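Local structure of multifunctional non-homologous end joining DNA repair protein LigD (Mycobacterium tuberculosis, 2IRU) at residues Gln10-Thr15 / Asp31-Tyr36; Lys19-Ala24 / Gln107-Glu112; Leu44-Gly49 / Ala242-Arg247; Leu73-Trp78 / Leu102-Gln107; Leu79-Val84 / Thr90-Ile95. The protein probably works with Ku to recognise, process and reseal DNA double-strand breaks by non-homologous end joining, this chain being its polymerase domain. All blocks are in the same frame, centred on the assembly; numbering follows the deposited sequence.

In the fold
Contacts 1, 2 and 4 lie on the same side of the chain's centre, their centres 10 to 15 Å apart. Contacts 1 and 3 both use helix 29-47, contacts 2 and 4 share Q107 at the end of helix 99-107, and contact 5 is the hairpin 80-84/91-95 that leads into that helix. Along the chain contact 1 closes before contacts 3, 4 and 5 open, whereas the segments of contacts 1 and 2 alternate; contact 5 falls between the two halves of contact 4. Contact 3 sits nearest the centre of the chain. Y36 bonds L111 of contact 2, while Y22 and E112 of contact 2 bond R247 of contact 3, a probable substrate-binding residue.

Contact 1: Gln10-Thr15 / Asp31-Tyr36; sequences QRVTLT and DIFDYY
L14 packs over one face of the F33 ring while V12 meets the same ring at its edge. The first interaction is a CH-pi contact: L14 CB stands 4.0 Å from the centroid of the F33 ring, only 11° from its normal. F33 extends from helix 29-47 with CG anti to the backbone N (chi1 -163°), which carries the ring across to the extended N-terminal segment 10-15.

The remaining touches are apolar. The two side chains run antiparallel and overlap along their length, so the end of the leucine lies back toward the root of the phenylalanine: L14 CD1 is 3.8 Å from F33 CD1, and L14 CD2 is 3.8 Å from F33 CG. V12 adds a looser touch near the ring plane, its CG1 being 4.2 Å from F33 CE1.

The polar bonds of these segments go to other parts of the domain. The backbone N of T15 is bonded to Q107 on helix 99-107 and its O to K29, while Y35 OH on the helix bonds Y244 O. V12 also touches W78 and T100, and A103 touches F33, so the segment bridges helices 29-47 and 99-107. With dispersion and CH-pi contact alone between V12, L14 and F33, this surface patch is nonpolar and fixes little direction, which the polar bonds nearby probably supply.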
# COMPACT_ATOMS: atom_id res chain seq x y z
N GLN A 10 -20.81 4.96 14.19
CA GLN A 10 -20.39 4.66 12.81
C GLN A 10 -21.25 3.55 12.24
O GLN A 10 -21.30 2.46 12.80
CB GLN A 10 -18.95 4.18 12.83
CG GLN A 10 -18.01 5.20 13.53
CD GLN A 10 -16.52 4.90 13.33
OE1 GLN A 10 -16.14 3.85 12.82
NE2 GLN A 10 -15.66 5.85 13.74
N ARG A 11 -21.90 3.84 11.12
CA ARG A 11 -22.78 2.86 10.46
C ARG A 11 -22.61 2.97 8.93
O ARG A 11 -22.56 4.06 8.38
CB ARG A 11 -24.25 3.14 10.79
CG ARG A 11 -24.65 3.17 12.28
CD ARG A 11 -26.14 3.47 12.42
NE ARG A 11 -26.90 2.23 12.71
CZ ARG A 11 -27.80 1.71 11.90
NH1 ARG A 11 -28.09 2.32 10.76
NH2 ARG A 11 -28.43 0.58 12.21
N VAL A 12 -22.53 1.82 8.27
CA VAL A 12 -22.49 1.81 6.80
C VAL A 12 -23.52 0.81 6.32
O VAL A 12 -23.60 -0.30 6.85
CB VAL A 12 -21.10 1.40 6.29
CG1 VAL A 12 -21.07 1.14 4.74
CG2 VAL A 12 -20.12 2.49 6.65
N THR A 13 -24.28 1.24 5.32
CA THR A 13 -25.29 0.37 4.70
C THR A 13 -24.75 -0.09 3.32
O THR A 13 -24.48 0.72 2.41
CB THR A 13 -26.66 1.09 4.51
OG1 THR A 13 -27.17 1.56 5.79
CG2 THR A 13 -27.66 0.11 3.87
N LEU A 14 -24.56 -1.39 3.16
CA LEU A 14 -24.13 -1.92 1.88
C LEU A 14 -25.35 -1.89 0.93
O LEU A 14 -26.43 -2.41 1.24
CB LEU A 14 -23.62 -3.37 2.00
CG LEU A 14 -23.13 -4.04 0.73
CD1 LEU A 14 -21.89 -3.31 0.16
CD2 LEU A 14 -22.83 -5.55 0.98
N THR A 15 -25.16 -1.26 -0.22
CA THR A 15 -26.14 -1.30 -1.29
C THR A 15 -25.64 -2.11 -2.48
O THR A 15 -24.44 -2.28 -2.64
CB THR A 15 -26.53 0.12 -1.81
OG1 THR A 15 -25.39 0.70 -2.45
CG2 THR A 15 -27.04 1.00 -0.64
N ASP A 31 -18.93 -9.78 -1.50
CA ASP A 31 -17.61 -10.41 -1.31
C ASP A 31 -16.60 -9.40 -0.76
O ASP A 31 -15.80 -9.72 0.14
CB ASP A 31 -17.07 -10.95 -2.64
CG ASP A 31 -17.83 -12.19 -3.12
OD1 ASP A 31 -18.27 -13.01 -2.28
OD2 ASP A 31 -17.91 -12.35 -4.35
N ILE A 32 -16.59 -8.22 -1.36
CA ILE A 32 -15.63 -7.17 -0.98
C ILE A 32 -15.89 -6.64 0.44
O ILE A 32 -14.94 -6.41 1.23
CB ILE A 32 -15.61 -6.10 -2.11
CG1 ILE A 32 -15.19 -6.74 -3.47
CG2 ILE A 32 -14.80 -4.89 -1.75
CD1 ILE A 32 -13.89 -7.47 -3.46
N PHE A 33 -17.18 -6.45 0.75
CA PHE A 33 -17.61 -6.02 2.09
C PHE A 33 -17.09 -7.01 3.14
O PHE A 33 -16.49 -6.63 4.16
CB PHE A 33 -19.15 -5.94 2.09
CG PHE A 33 -19.75 -5.12 3.24
CD1 PHE A 33 -19.69 -3.72 3.26
CD2 PHE A 33 -20.50 -5.77 4.22
CE1 PHE A 33 -20.34 -3.00 4.29
CE2 PHE A 33 -21.14 -5.04 5.24
CZ PHE A 33 -21.05 -3.66 5.25
N ASP A 34 -17.27 -8.30 2.86
CA ASP A 34 -16.85 -9.30 3.83
C ASP A 34 -15.32 -9.35 3.86
O ASP A 34 -14.74 -9.55 4.90
CB ASP A 34 -17.44 -10.68 3.47
CG ASP A 34 -18.90 -10.83 3.95
OD1 ASP A 34 -19.42 -9.96 4.70
OD2 ASP A 34 -19.53 -11.86 3.60
N TYR A 35 -14.68 -9.16 2.72
CA TYR A 35 -13.22 -9.17 2.73
C TYR A 35 -12.62 -8.08 3.60
O TYR A 35 -11.75 -8.34 4.45
CB TYR A 35 -12.66 -9.08 1.31
CG TYR A 35 -11.17 -8.88 1.34
CD1 TYR A 35 -10.29 -9.96 1.57
CD2 TYR A 35 -10.63 -7.60 1.13
CE1 TYR A 35 -8.87 -9.76 1.58
CE2 TYR A 35 -9.22 -7.38 1.17
CZ TYR A 35 -8.35 -8.46 1.39
OH TYR A 35 -6.98 -8.29 1.48
N TYR A 36 -13.10 -6.85 3.41
CA TYR A 36 -12.52 -5.74 4.16
C TYR A 36 -12.88 -5.88 5.68
O TYR A 36 -12.09 -5.54 6.57
CB TYR A 36 -12.94 -4.41 3.55
CG TYR A 36 -12.01 -3.97 2.44
CD1 TYR A 36 -10.62 -3.87 2.69
CD2 TYR A 36 -12.47 -3.65 1.17
CE1 TYR A 36 -9.73 -3.46 1.71
CE2 TYR A 36 -11.58 -3.22 0.16
CZ TYR A 36 -10.20 -3.13 0.45
OH TYR A 36 -9.28 -2.76 -0.53

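Contact 2: Lys19-Ala24 / Gln107-Glu112; sequences KVLYPA and QQAALE
L21 and Y22 both carry CG beside the backbone N and anti to the carbonyl carbon (chi1 -60° and -68°), and L111 opposite them does the same (chi1 -56°). These torsions bring the leucine ends and the tyrosine ring together in one buried apolar cluster. L21 CD1 lies 3.8 Å from L111 CD2 and makes a more distant touch, 4.4 Å, with A109 CB. Y22 and L111 point at each other from the two segments, and the far end of the tyrosine does the touching: L111 CD1 is 3.9 Å from Y22 CZ and 3.6 Å from Y22 OH. The segment that receives them is the passage from helix 99-107 to strand 112-115. A109, the first residue to leave helical geometry after helix 99-107, closes it in a Schellman motif with positive phi, A110 centres an inverse gamma turn, and L111 with E112 forms a classic beta bulge opposite K55. This quick succession of turns points both A109 and L111 toward segment 19-24. The polar end of Y22 is occupied elsewhere: its OH bonds the backbone O of R247, a probable substrate-binding residue. L111 O accepts a bond from Y36 OH, and the carboxylate of E112 forms a salt bridge with R247.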
# COMPACT_ATOMS: atom_id res chain seq x y z
N LYS A 19 -24.04 -6.74 -6.78
CA LYS A 19 -23.33 -6.16 -7.94
C LYS A 19 -21.95 -6.84 -8.17
O LYS A 19 -21.15 -6.92 -7.27
CB LYS A 19 -23.19 -4.63 -7.81
CG LYS A 19 -22.73 -3.97 -9.14
CD LYS A 19 -22.33 -2.45 -9.04
CE LYS A 19 -23.50 -1.54 -8.95
NZ LYS A 19 -24.29 -1.52 -10.20
N VAL A 20 -21.74 -7.35 -9.40
CA VAL A 20 -20.41 -7.90 -9.70
C VAL A 20 -19.43 -6.79 -10.02
O VAL A 20 -19.67 -5.96 -10.93
CB VAL A 20 -20.47 -8.93 -10.87
CG1 VAL A 20 -19.08 -9.30 -11.29
CG2 VAL A 20 -21.25 -10.20 -10.44
N LEU A 21 -18.33 -6.78 -9.26
CA LEU A 21 -17.27 -5.79 -9.51
C LEU A 21 -16.06 -6.35 -10.29
O LEU A 21 -15.27 -5.58 -10.84
CB LEU A 21 -16.82 -5.14 -8.21
CG LEU A 21 -17.90 -4.39 -7.39
CD1 LEU A 21 -17.25 -3.81 -6.15
CD2 LEU A 21 -18.49 -3.27 -8.17
N TYR A 22 -15.93 -7.68 -10.32
CA TYR A 22 -14.90 -8.35 -11.12
C TYR A 22 -15.57 -9.39 -12.07
O TYR A 22 -15.78 -10.54 -11.67
CB TYR A 22 -13.95 -9.11 -10.18
CG TYR A 22 -13.09 -8.22 -9.31
CD1 TYR A 22 -11.78 -7.90 -9.70
CD2 TYR A 22 -13.59 -7.71 -8.08
CE1 TYR A 22 -10.95 -7.09 -8.88
CE2 TYR A 22 -12.77 -6.93 -7.24
CZ TYR A 22 -11.48 -6.60 -7.67
OH TYR A 22 -10.70 -5.83 -6.84
N PRO A 23 -15.92 -8.98 -13.30
CA PRO A 23 -16.66 -9.90 -14.18
C PRO A 23 -15.95 -11.23 -14.45
O PRO A 23 -16.61 -12.26 -14.67
CB PRO A 23 -16.83 -9.12 -15.50
CG PRO A 23 -16.75 -7.65 -15.11
CD PRO A 23 -15.76 -7.63 -13.89
N ALA A 24 -14.61 -11.23 -14.44
CA ALA A 24 -13.84 -12.46 -14.77
C ALA A 24 -14.08 -13.58 -13.76
O ALA A 24 -14.00 -14.78 -14.09
CB ALA A 24 -12.37 -12.15 -14.83
N GLN A 107 -18.27 -0.15 0.53
CA GLN A 107 -19.52 0.37 0.01
C GLN A 107 -19.30 1.38 -1.16
O GLN A 107 -20.11 1.45 -2.10
CB GLN A 107 -20.34 0.98 1.16
CG GLN A 107 -21.49 1.90 0.70
CD GLN A 107 -22.50 1.25 -0.24
OE1 GLN A 107 -22.54 0.02 -0.42
NE2 GLN A 107 -23.33 2.08 -0.87
N GLN A 108 -18.21 2.14 -1.07
CA GLN A 108 -17.79 3.15 -2.06
C GLN A 108 -17.29 2.50 -3.38
O GLN A 108 -17.01 3.22 -4.37
CB GLN A 108 -16.63 4.01 -1.45
CG GLN A 108 -17.07 5.06 -0.40
CD GLN A 108 -17.64 6.27 -1.09
OE1 GLN A 108 -18.89 6.45 -1.17
NE2 GLN A 108 -16.77 7.05 -1.70
N ALA A 109 -17.13 1.17 -3.40
CA ALA A 109 -16.43 0.48 -4.51
C ALA A 109 -14.99 1.03 -4.65
O ALA A 109 -14.39 1.05 -5.74
CB ALA A 109 -17.21 0.60 -5.84
N ALA A 110 -14.45 1.51 -3.52
CA ALA A 110 -13.03 1.93 -3.48
C ALA A 110 -12.21 0.64 -3.32
O ALA A 110 -11.80 0.25 -2.19
CB ALA A 110 -12.76 2.93 -2.32
N LEU A 111 -12.01 -0.06 -4.45
CA LEU A 111 -11.29 -1.35 -4.40
C LEU A 111 -9.92 -1.13 -3.82
O LEU A 111 -9.40 -1.97 -3.07
CB LEU A 111 -11.19 -1.98 -5.81
CG LEU A 111 -12.55 -2.17 -6.49
CD1 LEU A 111 -12.33 -2.84 -7.87
CD2 LEU A 111 -13.54 -2.98 -5.57
N GLU A 112 -9.32 0.01 -4.18
CA GLU A 112 -7.94 0.33 -3.75
C GLU A 112 -7.87 1.42 -2.70
O GLU A 112 -8.54 2.47 -2.82
CB GLU A 112 -7.09 0.73 -4.95
CG GLU A 112 -6.93 -0.45 -5.92
CD GLU A 112 -5.90 -0.22 -7.02
OE1 GLU A 112 -5.42 0.91 -7.16
OE2 GLU A 112 -5.65 -1.18 -7.80

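Contact 3: Leu44-Gly49 / Ala242-Arg247; sequences LGHIAG and APYSLR
A type II beta turn, A242 to S245, follows strand 240-241 and packs against the frayed C-terminal end of helix 29-47. There L44 O accepts from both I47 N and A48 N. The tightest touch across the contact is between methyls, I47 CG2 to A242 CB at 3.6 Å; with I47 CG1 set between the backbone N and carbonyl carbon (chi1 65°), CG2 lies beside the N and faces the alanine. H46 reaches the turn at two points. Its CB is 4.4 Å from P243 CG, and its CD2 comes to the edge of the Y244 ring, 4.3 Å from CE2. Y244 occupies the third position of the turn with positive phi. Farther along, R247 is a probable substrate-binding residue. D285 joins the two aromatic side chains, bonding H46 NE2 through OD2 and Y244 OH through OD1, while D291 bonds H46 ND1. With a carboxylate at each nitrogen, the buried imidazole is held against rotation and would probably favour the protonated form.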
# COMPACT_ATOMS: atom_id res chain seq x y z
N LEU A 44 -5.72 -2.33 9.60
CA LEU A 44 -5.86 -0.97 10.15
C LEU A 44 -4.55 -0.36 10.65
O LEU A 44 -4.28 0.85 10.41
CB LEU A 44 -6.96 -0.92 11.19
CG LEU A 44 -8.35 -0.99 10.57
CD1 LEU A 44 -9.28 -1.17 11.75
CD2 LEU A 44 -8.69 0.24 9.77
N GLY A 45 -3.68 -1.18 11.26
CA GLY A 45 -2.45 -0.68 11.90
C GLY A 45 -1.53 -0.03 10.86
O GLY A 45 -0.73 0.85 11.18
N HIS A 46 -1.64 -0.49 9.62
CA HIS A 46 -0.74 -0.00 8.55
C HIS A 46 -1.25 1.18 7.73
O HIS A 46 -0.49 1.75 6.90
CB HIS A 46 -0.30 -1.17 7.65
CG HIS A 46 0.00 -2.41 8.44
ND1 HIS A 46 1.08 -2.50 9.30
CD2 HIS A 46 -0.67 -3.57 8.54
CE1 HIS A 46 1.05 -3.68 9.89
NE2 HIS A 46 -0.01 -4.35 9.45
N ILE A 47 -2.52 1.54 7.98
CA ILE A 47 -3.13 2.72 7.39
C ILE A 47 -3.56 3.77 8.43
O ILE A 47 -3.83 4.90 8.07
CB ILE A 47 -4.27 2.37 6.42
CG1 ILE A 47 -5.43 1.70 7.16
CG2 ILE A 47 -3.75 1.35 5.37
CD1 ILE A 47 -6.66 1.34 6.21
N ALA A 48 -3.55 3.38 9.71
CA ALA A 48 -3.84 4.34 10.81
C ALA A 48 -2.97 5.60 10.67
O ALA A 48 -1.76 5.53 10.40
CB ALA A 48 -3.56 3.70 12.16
N GLY A 49 -3.59 6.76 10.92
CA GLY A 49 -2.87 8.02 10.94
C GLY A 49 -2.46 8.53 9.56
O GLY A 49 -1.83 9.59 9.47
N ALA A 242 -1.98 0.24 -0.20
CA ALA A 242 -1.85 -0.21 1.18
C ALA A 242 -1.78 -1.72 1.31
O ALA A 242 -2.50 -2.43 0.62
CB ALA A 242 -2.97 0.31 1.99
N PRO A 243 -0.93 -2.22 2.25
CA PRO A 243 -0.98 -3.66 2.48
C PRO A 243 -2.44 -4.11 2.76
O PRO A 243 -3.20 -3.40 3.46
CB PRO A 243 -0.13 -3.85 3.74
CG PRO A 243 0.88 -2.70 3.67
CD PRO A 243 0.07 -1.54 3.09
N TYR A 244 -2.78 -5.28 2.22
CA TYR A 244 -4.14 -5.87 2.29
C TYR A 244 -5.20 -5.22 1.39
O TYR A 244 -6.31 -5.76 1.26
CB TYR A 244 -4.66 -5.93 3.72
CG TYR A 244 -3.77 -6.76 4.61
CD1 TYR A 244 -3.85 -8.17 4.57
CD2 TYR A 244 -2.89 -6.16 5.53
CE1 TYR A 244 -3.05 -8.96 5.40
CE2 TYR A 244 -2.07 -6.96 6.37
CZ TYR A 244 -2.17 -8.35 6.30
OH TYR A 244 -1.42 -9.16 7.08
N SER A 245 -4.85 -4.11 0.73
CA SER A 245 -5.81 -3.56 -0.25
C SER A 245 -6.02 -4.53 -1.40
O SER A 245 -5.06 -5.18 -1.89
CB SER A 245 -5.29 -2.23 -0.85
OG SER A 245 -6.25 -1.67 -1.76
N LEU A 246 -7.26 -4.59 -1.88
CA LEU A 246 -7.56 -5.24 -3.16
C LEU A 246 -6.92 -4.39 -4.25
O LEU A 246 -6.59 -3.19 -4.03
CB LEU A 246 -9.09 -5.27 -3.39
CG LEU A 246 -9.87 -6.26 -2.53
CD1 LEU A 246 -11.36 -6.00 -2.58
CD2 LEU A 246 -9.64 -7.68 -3.03
N ARG A 247 -6.82 -5.00 -5.42
CA ARG A 247 -6.41 -4.32 -6.64
C ARG A 247 -7.54 -4.32 -7.65
O ARG A 247 -8.27 -5.33 -7.81
CB ARG A 247 -5.18 -5.00 -7.27
CG ARG A 247 -3.95 -5.11 -6.34
CD ARG A 247 -3.57 -3.77 -5.70
NE ARG A 247 -3.42 -2.69 -6.65
CZ ARG A 247 -2.25 -2.29 -7.15
NH1 ARG A 247 -1.11 -2.86 -6.75
NH2 ARG A 247 -2.22 -1.26 -7.99

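Contact 4: Leu73-Trp78 / Leu102-Gln107; sequences LSAPPW and LAWIAQ
W104 meets P76 through the pyrrole part of its indole, CD1 and NE1, the two side chains meeting at a slant. The contact joins helix 99-107 to the proline-rich loop 73-78, which runs from strand 66-68 into the hairpin strand 80-84 of the primase-polymerase domain. On the proline ring P76 CD is nearest, 3.3 Å from W104 NE1 and 3.5 Å from W104 CD1; P76 CG follows at 3.8 Å from W104 CD1. These are van der Waals touches, close ones at CD. The benzo side of the indole is met by A75, whose CB lies 3.8 Å from W104 CZ2. W104 reaches the loop because its CG is anti to the backbone N (chi1 176°), directing the indole outward from the helix. W78 approaches from the other end of the loop, and its CH2 is 4.4 Å from W104 CB, at the root of the side chain. The side chains of L71 and R54 also touch W104, and L79 CD1 packs on its CD2, so the residue is buried between the loop, the hairpin and strand 53-56. The loop has its own tie to the hairpin through P76 O, which accepts from R81 NH2. Within the loop P76 packs on the tryptophan two residues further on, with CB 3.2 Å above the plane of the W78 ring and displaced toward the rim.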
# COMPACT_ATOMS: atom_id res chain seq x y z
N LEU A 73 -18.21 16.03 1.11
CA LEU A 73 -19.16 16.28 2.21
C LEU A 73 -20.22 15.16 2.34
O LEU A 73 -20.79 14.93 3.43
CB LEU A 73 -19.85 17.65 2.07
CG LEU A 73 -20.62 18.20 3.27
CD1 LEU A 73 -19.65 18.51 4.41
CD2 LEU A 73 -21.31 19.50 2.87
N SER A 74 -20.51 14.48 1.24
CA SER A 74 -21.50 13.40 1.25
C SER A 74 -21.02 12.15 2.04
O SER A 74 -21.84 11.25 2.35
CB SER A 74 -21.82 13.03 -0.19
OG SER A 74 -20.66 12.53 -0.84
N ALA A 75 -19.72 12.09 2.33
CA ALA A 75 -19.13 10.96 3.11
C ALA A 75 -19.63 11.05 4.57
O ALA A 75 -20.00 12.14 5.05
CB ALA A 75 -17.62 10.98 3.04
N PRO A 76 -19.65 9.94 5.29
CA PRO A 76 -20.12 9.96 6.70
C PRO A 76 -19.38 10.98 7.57
O PRO A 76 -18.16 11.11 7.44
CB PRO A 76 -19.84 8.54 7.18
CG PRO A 76 -19.97 7.73 5.95
CD PRO A 76 -19.34 8.57 4.85
N PRO A 77 -20.12 11.70 8.42
CA PRO A 77 -19.46 12.75 9.24
C PRO A 77 -18.50 12.18 10.29
O PRO A 77 -17.62 12.90 10.81
CB PRO A 77 -20.64 13.46 9.94
CG PRO A 77 -21.86 12.94 9.28
CD PRO A 77 -21.58 11.67 8.61
N TRP A 78 -18.67 10.89 10.60
CA TRP A 78 -17.88 10.26 11.67
C TRP A 78 -16.49 9.79 11.21
O TRP A 78 -15.65 9.39 12.04
CB TRP A 78 -18.68 9.10 12.30
CG TRP A 78 -19.29 8.15 11.28
CD1 TRP A 78 -20.60 8.09 10.88
CD2 TRP A 78 -18.61 7.11 10.55
NE1 TRP A 78 -20.79 7.09 9.95
CE2 TRP A 78 -19.58 6.47 9.72
CE3 TRP A 78 -17.28 6.65 10.51
CZ2 TRP A 78 -19.27 5.40 8.87
CZ3 TRP A 78 -16.96 5.57 9.63
CH2 TRP A 78 -17.96 4.98 8.82
N LEU A 102 -13.50 0.85 6.89
CA LEU A 102 -13.24 -0.07 5.78
C LEU A 102 -14.55 -0.57 5.15
O LEU A 102 -14.60 -0.83 3.95
CB LEU A 102 -12.36 -1.23 6.22
CG LEU A 102 -10.90 -0.86 6.40
CD1 LEU A 102 -10.13 -1.91 7.17
CD2 LEU A 102 -10.21 -0.55 5.07
N ALA A 103 -15.59 -0.73 5.96
CA ALA A 103 -16.93 -1.00 5.40
C ALA A 103 -17.36 0.12 4.42
O ALA A 103 -17.96 -0.14 3.36
CB ALA A 103 -17.94 -1.21 6.50
N TRP A 104 -17.08 1.38 4.78
CA TRP A 104 -17.36 2.54 3.89
C TRP A 104 -16.50 2.42 2.61
O TRP A 104 -17.01 2.58 1.50
CB TRP A 104 -17.04 3.86 4.63
CG TRP A 104 -17.20 5.05 3.77
CD1 TRP A 104 -18.37 5.56 3.26
CD2 TRP A 104 -16.14 5.82 3.19
NE1 TRP A 104 -18.10 6.65 2.46
CE2 TRP A 104 -16.74 6.84 2.41
CE3 TRP A 104 -14.73 5.79 3.31
CZ2 TRP A 104 -15.98 7.80 1.72
CZ3 TRP A 104 -13.97 6.73 2.65
CH2 TRP A 104 -14.60 7.75 1.86
N ILE A 105 -15.23 2.06 2.75
CA ILE A 105 -14.37 1.84 1.59
C ILE A 105 -15.03 0.81 0.64
O ILE A 105 -15.12 1.03 -0.57
CB ILE A 105 -13.00 1.38 2.07
CG1 ILE A 105 -12.20 2.58 2.63
CG2 ILE A 105 -12.24 0.63 0.95
CD1 ILE A 105 -11.85 3.65 1.58
N ALA A 106 -15.52 -0.29 1.19
CA ALA A 106 -16.14 -1.33 0.38
C ALA A 106 -17.43 -0.83 -0.26
O ALA A 106 -17.65 -1.02 -1.44
CB ALA A 106 -16.45 -2.52 1.25
N GLN A 107 -18.27 -0.15 0.53
CA GLN A 107 -19.52 0.37 0.01
C GLN A 107 -19.30 1.38 -1.16
O GLN A 107 -20.11 1.45 -2.10
CB GLN A 107 -20.34 0.98 1.16
CG GLN A 107 -21.49 1.90 0.70
CD GLN A 107 -22.50 1.25 -0.24
OE1 GLN A 107 -22.54 0.02 -0.42
NE2 GLN A 107 -23.33 2.08 -0.87

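Contact 5: Leu79-Val84 / Thr90-Ile95; sequences LSRATV and TTTYPI
V84 and T91 exchange two backbone hydrogen bonds near the turn of an antiparallel beta hairpin: V84 N to T91 O is 2.8 Å with a nearly straight N-H...O angle of 169°, and T91 N to V84 O is also 2.8 Å. A82 and Y93 form the next hydrogen-bonded pair, A82 N donating to Y93 O and Y93 N to A82 O. At the far end I95 N donates to S80 O from well above the carbonyl plane, and a water bridges S80 N and I95 O.

Between these pairs, the face bearing R81, T83 and T92 carries a hydroxyl bond, T83 OG1 to T92 OG1 at 2.9 Å. R81 bends back along its own strand and grips L79 O side-on with NE and NH2, the oxygen lying close to the guanidinium plane.

On the other face, which bears S80, A82, V84, T91, Y93 and I95, the contacts across the strands are mainly apolar. A82 CB meets I95 CD1 at 3.9 Å, and F120 of strand 118-122 touches A82, V84 and I95. Residues 86-91, the connection between the strands and the start of the second, probably contact target DNA. V84 CG2 packs 3.7 Å from Y93 CE2, while T91 CG2 lies 3.5 Å above one face of the Y93 ring, toward its rim.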
# COMPACT_ATOMS: atom_id res chain seq x y z
N LEU A 79 -16.22 9.84 9.89
CA LEU A 79 -14.87 9.51 9.43
C LEU A 79 -13.86 10.52 9.98
O LEU A 79 -14.11 11.73 9.96
CB LEU A 79 -14.82 9.53 7.89
CG LEU A 79 -15.42 8.30 7.22
CD1 LEU A 79 -15.65 8.63 5.74
CD2 LEU A 79 -14.46 7.12 7.35
N SER A 80 -12.74 10.01 10.50
CA SER A 80 -11.61 10.89 10.79
C SER A 80 -11.11 11.53 9.49
O SER A 80 -11.23 10.95 8.40
CB SER A 80 -10.50 10.10 11.47
OG SER A 80 -10.99 9.62 12.71
N ARG A 81 -10.57 12.75 9.60
CA ARG A 81 -10.01 13.44 8.46
C ARG A 81 -8.96 14.44 8.89
O ARG A 81 -8.94 14.92 10.04
CB ARG A 81 -11.09 14.14 7.63
CG ARG A 81 -11.78 15.27 8.41
CD ARG A 81 -13.19 15.47 7.88
NE ARG A 81 -14.09 14.37 8.26
CZ ARG A 81 -15.24 14.09 7.64
NH1 ARG A 81 -15.64 14.82 6.59
NH2 ARG A 81 -15.98 13.06 8.03
N ALA A 82 -8.08 14.77 7.95
CA ALA A 82 -7.07 15.76 8.21
C ALA A 82 -6.56 16.37 6.92
O ALA A 82 -6.73 15.79 5.86
CB ALA A 82 -5.93 15.17 9.04
N THR A 83 -5.94 17.55 7.03
CA THR A 83 -5.67 18.38 5.86
C THR A 83 -4.16 18.41 5.54
O THR A 83 -3.32 18.52 6.45
CB THR A 83 -6.20 19.81 6.12
OG1 THR A 83 -7.59 19.73 6.49
CG2 THR A 83 -6.06 20.68 4.90
N VAL A 84 -3.85 18.29 4.25
CA VAL A 84 -2.47 18.48 3.76
C VAL A 84 -2.41 19.71 2.86
O VAL A 84 -3.27 19.89 1.98
CB VAL A 84 -1.99 17.25 2.96
CG1 VAL A 84 -0.46 17.31 2.77
CG2 VAL A 84 -2.42 15.96 3.66
N THR A 90 -4.93 22.85 -1.03
CA THR A 90 -5.05 22.17 0.25
C THR A 90 -6.05 21.01 0.07
O THR A 90 -7.04 21.14 -0.66
CB THR A 90 -5.52 23.14 1.36
OG1 THR A 90 -4.42 23.98 1.78
CG2 THR A 90 -6.03 22.41 2.55
N THR A 91 -5.78 19.86 0.69
CA THR A 91 -6.66 18.69 0.49
C THR A 91 -6.97 18.07 1.83
O THR A 91 -6.06 17.84 2.62
CB THR A 91 -5.98 17.62 -0.38
OG1 THR A 91 -5.67 18.19 -1.66
CG2 THR A 91 -6.90 16.39 -0.57
N THR A 92 -8.24 17.81 2.10
CA THR A 92 -8.61 17.17 3.35
C THR A 92 -8.96 15.71 3.04
O THR A 92 -9.86 15.45 2.27
CB THR A 92 -9.82 17.89 4.00
OG1 THR A 92 -9.47 19.25 4.31
CG2 THR A 92 -10.23 17.14 5.26
N TYR A 93 -8.20 14.78 3.60
CA TYR A 93 -8.38 13.35 3.34
C TYR A 93 -9.09 12.62 4.47
O TYR A 93 -8.95 13.04 5.61
CB TYR A 93 -7.01 12.68 3.26
CG TYR A 93 -6.14 13.01 2.08
CD1 TYR A 93 -6.07 12.11 1.00
CD2 TYR A 93 -5.34 14.17 2.08
CE1 TYR A 93 -5.21 12.37 -0.07
CE2 TYR A 93 -4.50 14.44 1.00
CZ TYR A 93 -4.45 13.53 -0.06
OH TYR A 93 -3.59 13.78 -1.11
N PRO A 94 -9.74 11.46 4.17
CA PRO A 94 -10.23 10.61 5.26
C PRO A 94 -9.01 9.89 5.84
O PRO A 94 -8.02 9.71 5.14
CB PRO A 94 -11.12 9.57 4.56
CG PRO A 94 -10.61 9.52 3.11
CD PRO A 94 -9.93 10.85 2.83
N ILE A 95 -9.07 9.54 7.10
CA ILE A 95 -8.08 8.63 7.72
C ILE A 95 -8.95 7.42 8.11
O ILE A 95 -9.90 7.56 8.85
CB ILE A 95 -7.44 9.27 8.97
CG1 ILE A 95 -6.64 10.53 8.60
CG2 ILE A 95 -6.60 8.19 9.76
CD1 ILE A 95 -6.36 11.39 9.80
O HOH W 1 -12.18 7.33 10.38